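Local coordinates for conserved hypothetical secreted protein (Helicobacter pylori, PDB 4RNZ) that probably acts as a zinc-dependent M23-family metallopeptidase that trims peptidoglycan and thereby helps determine the shape of the bacterial cell, at residues Thr193-Tyr206 against Arg217-Leu231. Numbering follows the deposited sequence.
Sequences TPVKYTRISSPFSY and RPHYGVDYAAKHGSL. With ZN (zinc ion), chain B.
Tyr224 is packed tightly by the side chains of Thr193, Pro194, Val195, Tyr197 and Ile200. CG1 of Val195 lies 3.7 Å from CB of Tyr224, Pro194 crosses the ring's outer end at about a right angle, and CG1 of Ile200 runs alongside it. The Tyr197 ring leans on it obliquely, planes at 36°; the chi1 of 62° of Tyr197 sets its CG between backbone N and carbonyl carbon and puts CD1 of Tyr197 3.4 Å from CD1 of Tyr224. Within its own strand, Val222 CG1 sits over the centre of one face of Tyr224, and a water links the phenol OH to OG1 of Thr193.

Next comes a classic beta bulge, where Ser201 and Ser202 both face Asp223. Ser201 N donates to Asp223 O, and Asp223 N returns a straight bond to Ser202 O (2.9 Å). Further along, His219 ND1 donates to Pro203 O at 2.9 Å; the oxygen lies in the imidazole plane, although the nitrogen stands well above the carbonyl plane. This bond fixes the ring's rotation and leaves NE2 to bind zinc at 2.0 Å. Ser205 and His219 exchange two backbone bonds, while His219 O lies over one face of the Phe204 ring. At the far end of the pair a water bridges Tyr206 O to Tyr220 OH, which also bonds Ser63.

The margins are looser. Ser205 OG, bonded to the backbone N of Gly207, makes a weak 3.4 Å bond to O of the exposed, poorly ordered Arg217, and a water bridges Lys196 N to Leu231 O.

Asp223 OD1 joins His219 NE2 on the zinc, with His301 and Glu34 completing the site: the His-Asp-His metal centre of M23 peptidases, here with an added glutamate ligand.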
loop_
_atom_site.group_PDB
_atom_site.type_symbol
_atom_site.label_atom_id
_atom_site.label_comp_id
_atom_site.label_asym_id
_atom_site.label_seq_id
_atom_site.Cartn_x
_atom_site.Cartn_y
_atom_site.Cartn_z
ATOM N N THR A 193 -1.739 13.021 -14.874
ATOM C CA THR A 193 -2.991 13.507 -14.369
ATOM C C THR A 193 -4.117 12.977 -15.259
ATOM O O THR A 193 -4.055 13.144 -16.456
ATOM C CB THR A 193 -2.980 15.030 -14.400
ATOM O OG1 THR A 193 -1.931 15.497 -13.554
ATOM C CG2 THR A 193 -4.278 15.575 -13.932
ATOM N N PRO A 194 -5.137 12.316 -14.662
ATOM C CA PRO A 194 -6.107 11.527 -15.426
ATOM C C PRO A 194 -7.336 12.272 -15.917
ATOM O O PRO A 194 -8.196 11.653 -16.525
ATOM C CB PRO A 194 -6.551 10.452 -14.418
ATOM C CG PRO A 194 -6.423 11.107 -13.096
ATOM C CD PRO A 194 -5.258 12.073 -13.213
ATOM N N VAL A 195 -7.429 13.573 -15.646
ATOM C CA VAL A 195 -8.631 14.348 -15.991
ATOM C C VAL A 195 -8.259 15.821 -16.134
ATOM O O VAL A 195 -7.225 16.265 -15.599
ATOM C CB VAL A 195 -9.723 14.182 -14.908
ATOM C CG1 VAL A 195 -9.346 14.908 -13.618
ATOM C CG2 VAL A 195 -11.077 14.654 -15.398
ATOM N N LYS A 196 -9.054 16.570 -16.895
ATOM C CA LYS A 196 -8.875 18.016 -16.932
ATOM C C LYS A 196 -9.665 18.594 -15.779
ATOM O O LYS A 196 -10.872 18.600 -15.801
ATOM C CB LYS A 196 -9.379 18.627 -18.247
ATOM C CG LYS A 196 -8.929 20.075 -18.397
ATOM C CD LYS A 196 -7.535 20.118 -18.997
ATOM C CE LYS A 196 -6.939 21.533 -19.086
ATOM N NZ LYS A 196 -5.635 21.421 -19.816
ATOM N N TYR A 197 -8.982 19.042 -14.749
ATOM C CA TYR A 197 -9.662 19.524 -13.557
ATOM C C TYR A 197 -9.664 21.033 -13.542
ATOM O O TYR A 197 -8.766 21.639 -14.120
ATOM C CB TYR A 197 -8.984 18.995 -12.307
ATOM C CG TYR A 197 -7.562 19.422 -12.101
ATOM C CD1 TYR A 197 -6.504 18.670 -12.608
ATOM C CD2 TYR A 197 -7.269 20.559 -11.357
ATOM C CE1 TYR A 197 -5.182 19.063 -12.400
ATOM C CE2 TYR A 197 -5.959 20.961 -11.127
ATOM C CZ TYR A 197 -4.923 20.204 -11.643
ATOM O OH TYR A 197 -3.643 20.608 -11.426
ATOM N N THR A 198 -10.655 21.609 -12.865
ATOM C CA THR A 198 -10.749 23.050 -12.668
ATOM C C THR A 198 -9.951 23.447 -11.432
ATOM O O THR A 198 -9.234 24.458 -11.436
ATOM C CB THR A 198 -12.216 23.503 -12.564
ATOM O OG1 THR A 198 -12.885 22.775 -11.545
ATOM C CG2 THR A 198 -12.951 23.237 -13.879
ATOM N N ARG A 199 -10.041 22.632 -10.382
ATOM C CA ARG A 199 -9.140 22.761 -9.242
ATOM C C ARG A 199 -9.122 21.427 -8.479
ATOM O O ARG A 199 -10.013 20.608 -8.621
ATOM C CB ARG A 199 -9.591 23.907 -8.306
ATOM C CG ARG A 199 -10.811 23.537 -7.492
ATOM C CD ARG A 199 -11.582 24.711 -6.903
ATOM N NE ARG A 199 -12.636 24.147 -6.063
ATOM C CZ ARG A 199 -12.484 23.797 -4.788
ATOM N NH1 ARG A 199 -11.331 23.999 -4.156
ATOM N NH2 ARG A 199 -13.505 23.255 -4.130
ATOM N N ILE A 200 -8.104 21.232 -7.665
ATOM C CA ILE A 200 -8.073 20.108 -6.738
ATOM C C ILE A 200 -8.938 20.536 -5.555
ATOM O O ILE A 200 -8.585 21.462 -4.860
ATOM C CB ILE A 200 -6.620 19.803 -6.343
ATOM C CG1 ILE A 200 -5.933 19.206 -7.567
ATOM C CG2 ILE A 200 -6.547 18.893 -5.124
ATOM C CD1 ILE A 200 -4.466 18.883 -7.420
ATOM N N SER A 201 -10.104 19.921 -5.374
ATOM C CA SER A 201 -10.997 20.312 -4.259
ATOM C C SER A 201 -10.600 19.681 -2.927
ATOM O O SER A 201 -11.029 20.120 -1.878
ATOM C CB SER A 201 -12.451 19.976 -4.570
ATOM O OG SER A 201 -12.571 18.615 -4.895
ATOM N N SER A 202 -9.780 18.643 -2.956
ATOM C CA SER A 202 -9.324 18.048 -1.719
ATOM C C SER A 202 -8.092 17.200 -1.990
ATOM O O SER A 202 -8.178 16.205 -2.698
ATOM C CB SER A 202 -10.427 17.195 -1.084
ATOM O OG SER A 202 -10.018 16.772 0.204
ATOM N N PRO A 203 -6.937 17.605 -1.442
ATOM C CA PRO A 203 -5.746 16.817 -1.703
ATOM C C PRO A 203 -5.674 15.569 -0.821
ATOM O O PRO A 203 -6.534 15.329 0.026
ATOM C CB PRO A 203 -4.611 17.794 -1.355
ATOM C CG PRO A 203 -5.181 18.629 -0.262
ATOM C CD PRO A 203 -6.652 18.765 -0.573
ATOM N N PHE A 204 -4.636 14.792 -1.040
ATOM C CA PHE A 204 -4.358 13.626 -0.237
ATOM C C PHE A 204 -3.974 14.063 1.148
ATOM O O PHE A 204 -3.221 15.000 1.301
ATOM C CB PHE A 204 -3.196 12.849 -0.853
ATOM C CG PHE A 204 -2.862 11.578 -0.125
ATOM C CD1 PHE A 204 -1.994 11.587 0.972
ATOM C CD2 PHE A 204 -3.440 10.381 -0.509
ATOM C CE1 PHE A 204 -1.681 10.404 1.647
ATOM C CE2 PHE A 204 -3.133 9.187 0.169
ATOM C CZ PHE A 204 -2.256 9.201 1.241
ATOM N N SER A 205 -4.456 13.347 2.158
ATOM C CA SER A 205 -4.041 13.588 3.533
ATOM C C SER A 205 -4.067 12.305 4.389
ATOM O O SER A 205 -5.031 11.528 4.366
ATOM C CB SER A 205 -4.937 14.657 4.171
ATOM O OG SER A 205 -4.572 14.839 5.528
ATOM N N TYR A 206 -2.989 12.085 5.126
ATOM C CA TYR A 206 -2.970 11.046 6.160
ATOM C C TYR A 206 -3.831 11.424 7.359
ATOM O O TYR A 206 -4.289 10.546 8.091
ATOM C CB TYR A 206 -1.536 10.752 6.613
ATOM C CG TYR A 206 -0.732 10.046 5.554
ATOM C CD1 TYR A 206 -1.105 8.782 5.124
ATOM C CD2 TYR A 206 0.404 10.642 4.970
ATOM C CE1 TYR A 206 -0.389 8.118 4.148
ATOM C CE2 TYR A 206 1.135 9.973 3.998
ATOM C CZ TYR A 206 0.723 8.715 3.595
ATOM O OH TYR A 206 1.397 8.033 2.626
ATOM N N ARG A 217 -10.016 14.437 8.909
ATOM C CA ARG A 217 -9.068 14.968 7.929
ATOM C C ARG A 217 -8.449 13.946 6.939
ATOM O O ARG A 217 -7.913 14.369 5.910
ATOM C CB ARG A 217 -7.933 15.742 8.634
ATOM C CG ARG A 217 -6.814 16.207 7.688
ATOM C CD ARG A 217 -5.787 17.133 8.318
ATOM N NE ARG A 217 -6.369 18.439 8.619
ATOM C CZ ARG A 217 -6.517 18.959 9.838
ATOM N NH1 ARG A 217 -6.106 18.312 10.924
ATOM N NH2 ARG A 217 -7.076 20.155 9.970
ATOM N N PRO A 218 -8.496 12.621 7.222
ATOM C CA PRO A 218 -7.773 11.724 6.299
ATOM C C PRO A 218 -8.481 11.571 4.964
ATOM O O PRO A 218 -9.663 11.261 4.941
ATOM C CB PRO A 218 -7.755 10.377 7.027
ATOM C CG PRO A 218 -8.286 10.637 8.384
ATOM C CD PRO A 218 -9.137 11.862 8.302
ATOM N N HIS A 219 -7.759 11.760 3.866
ATOM C CA HIS A 219 -8.338 11.596 2.519
ATOM C C HIS A 219 -7.368 10.820 1.639
ATOM O O HIS A 219 -6.279 11.301 1.345
ATOM C CB HIS A 219 -8.662 12.959 1.916
ATOM C CG HIS A 219 -9.270 12.900 0.545
ATOM N ND1 HIS A 219 -8.769 13.621 -0.519
ATOM C CD2 HIS A 219 -10.317 12.196 0.060
ATOM C CE1 HIS A 219 -9.500 13.384 -1.592
ATOM N NE2 HIS A 219 -10.453 12.533 -1.264
ATOM N N TYR A 220 -7.757 9.605 1.250
ATOM C CA TYR A 220 -6.827 8.671 0.638
ATOM C C TYR A 220 -6.857 8.721 -0.909
ATOM O O TYR A 220 -6.824 7.696 -1.578
ATOM C CB TYR A 220 -7.070 7.262 1.167
ATOM C CG TYR A 220 -6.719 7.065 2.641
ATOM C CD1 TYR A 220 -5.600 7.666 3.201
ATOM C CD2 TYR A 220 -7.505 6.252 3.463
ATOM C CE1 TYR A 220 -5.275 7.474 4.546
ATOM C CE2 TYR A 220 -7.192 6.060 4.810
ATOM C CZ TYR A 220 -6.076 6.674 5.340
ATOM O OH TYR A 220 -5.736 6.489 6.660
ATOM N N GLY A 221 -6.868 9.932 -1.447
ATOM C CA GLY A 221 -6.838 10.158 -2.890
ATOM C C GLY A 221 -6.807 11.651 -3.120
ATOM O O GLY A 221 -6.603 12.417 -2.202
ATOM N N VAL A 222 -6.960 12.048 -4.372
ATOM C CA VAL A 222 -7.041 13.457 -4.750
ATOM C C VAL A 222 -8.412 13.616 -5.370
ATOM O O VAL A 222 -8.801 12.816 -6.214
ATOM C CB VAL A 222 -5.978 13.837 -5.795
ATOM C CG1 VAL A 222 -6.150 15.293 -6.227
ATOM C CG2 VAL A 222 -4.593 13.598 -5.247
ATOM N N ASP A 223 -9.145 14.627 -4.927
ATOM C CA ASP A 223 -10.429 14.975 -5.532
ATOM C C ASP A 223 -10.187 16.079 -6.543
ATOM O O ASP A 223 -9.699 17.162 -6.204
ATOM C CB ASP A 223 -11.441 15.419 -4.474
ATOM C CG ASP A 223 -11.935 14.268 -3.629
ATOM O OD1 ASP A 223 -11.692 13.105 -3.994
ATOM O OD2 ASP A 223 -12.569 14.512 -2.594
ATOM N N TYR A 224 -10.500 15.771 -7.796
ATOM C CA TYR A 224 -10.301 16.706 -8.898
ATOM C C TYR A 224 -11.669 17.215 -9.266
ATOM O O TYR A 224 -12.500 16.432 -9.725
ATOM C CB TYR A 224 -9.734 16.005 -10.120
ATOM C CG TYR A 224 -8.280 15.565 -10.067
ATOM C CD1 TYR A 224 -7.231 16.484 -10.130
ATOM C CD2 TYR A 224 -7.953 14.203 -10.027
ATOM C CE1 TYR A 224 -5.913 16.065 -10.118
ATOM C CE2 TYR A 224 -6.648 13.783 -10.023
ATOM C CZ TYR A 224 -5.628 14.713 -10.076
ATOM O OH TYR A 224 -4.328 14.262 -10.069
ATOM N N ALA A 225 -11.927 18.493 -9.025
ATOM C CA ALA A 225 -13.193 19.094 -9.466
ATOM C C ALA A 225 -13.168 19.173 -10.990
ATOM O O ALA A 225 -12.211 19.656 -11.578
ATOM C CB ALA A 225 -13.389 20.475 -8.851
ATOM N N ALA A 226 -14.191 18.629 -11.623
ATOM C CA ALA A 226 -14.302 18.667 -13.063
ATOM C C ALA A 226 -15.749 18.676 -13.472
ATOM O O ALA A 226 -16.616 18.284 -12.714
ATOM C CB ALA A 226 -13.626 17.468 -13.669
ATOM N N LYS A 227 -15.986 19.067 -14.708
ATOM C CA LYS A 227 -17.321 19.058 -15.287
ATOM C C LYS A 227 -17.859 17.667 -15.445
ATOM O O LYS A 227 -17.144 16.731 -15.838
ATOM C CB LYS A 227 -17.304 19.741 -16.657
ATOM C CG LYS A 227 -18.641 19.684 -17.377
ATOM C CD LYS A 227 -18.757 20.754 -18.443
ATOM C CE LYS A 227 -20.182 20.848 -18.957
ATOM N NZ LYS A 227 -20.401 22.186 -19.568
ATOM N N HIS A 228 -19.150 17.530 -15.165
ATOM C CA HIS A 228 -19.826 16.262 -15.375
ATOM C C HIS A 228 -19.619 15.839 -16.823
ATOM O O HIS A 228 -19.749 16.663 -17.738
ATOM C CB HIS A 228 -21.316 16.389 -15.031
ATOM C CG HIS A 228 -22.034 15.083 -15.034
ATOM N ND1 HIS A 228 -22.516 14.509 -16.189
ATOM C CD2 HIS A 228 -22.308 14.211 -14.037
ATOM C CE1 HIS A 228 -23.068 13.343 -15.905
ATOM N NE2 HIS A 228 -22.949 13.137 -14.606
ATOM N N GLY A 229 -19.248 14.580 -17.047
ATOM C CA GLY A 229 -18.974 14.098 -18.407
ATOM C C GLY A 229 -17.535 14.225 -18.882
ATOM O O GLY A 229 -17.179 13.677 -19.927
ATOM N N SER A 230 -16.693 14.925 -18.125
ATOM C CA SER A 230 -15.286 15.075 -18.501
ATOM C C SER A 230 -14.609 13.694 -18.709
ATOM O O SER A 230 -14.841 12.742 -17.954
ATOM C CB SER A 230 -14.535 15.871 -17.420
ATOM O OG SER A 230 -14.987 17.202 -17.305
ATOM N N LEU A 231 -13.800 13.578 -19.750
ATOM C CA LEU A 231 -13.097 12.349 -20.015
ATOM C C LEU A 231 -12.067 12.021 -18.928
ATOM O O LEU A 231 -11.322 12.886 -18.483
ATOM C CB LEU A 231 -12.406 12.402 -21.362
ATOM C CG LEU A 231 -13.339 12.602 -22.560
ATOM C CD1 LEU A 231 -12.552 12.407 -23.841
ATOM C CD2 LEU A 231 -14.525 11.661 -22.506
HETATM ZN ZN ZN B . -11.786 11.792 -2.523
HETATM O O HOH W 1 -2.559 16.085 -10.827
HETATM O O HOH W 2 -11.007 15.611 -18.694
HETATM O O HOH W 3 -13.546 17.204 -2.750
HETATM O O HOH W 4 -3.668 7.904 7.648
#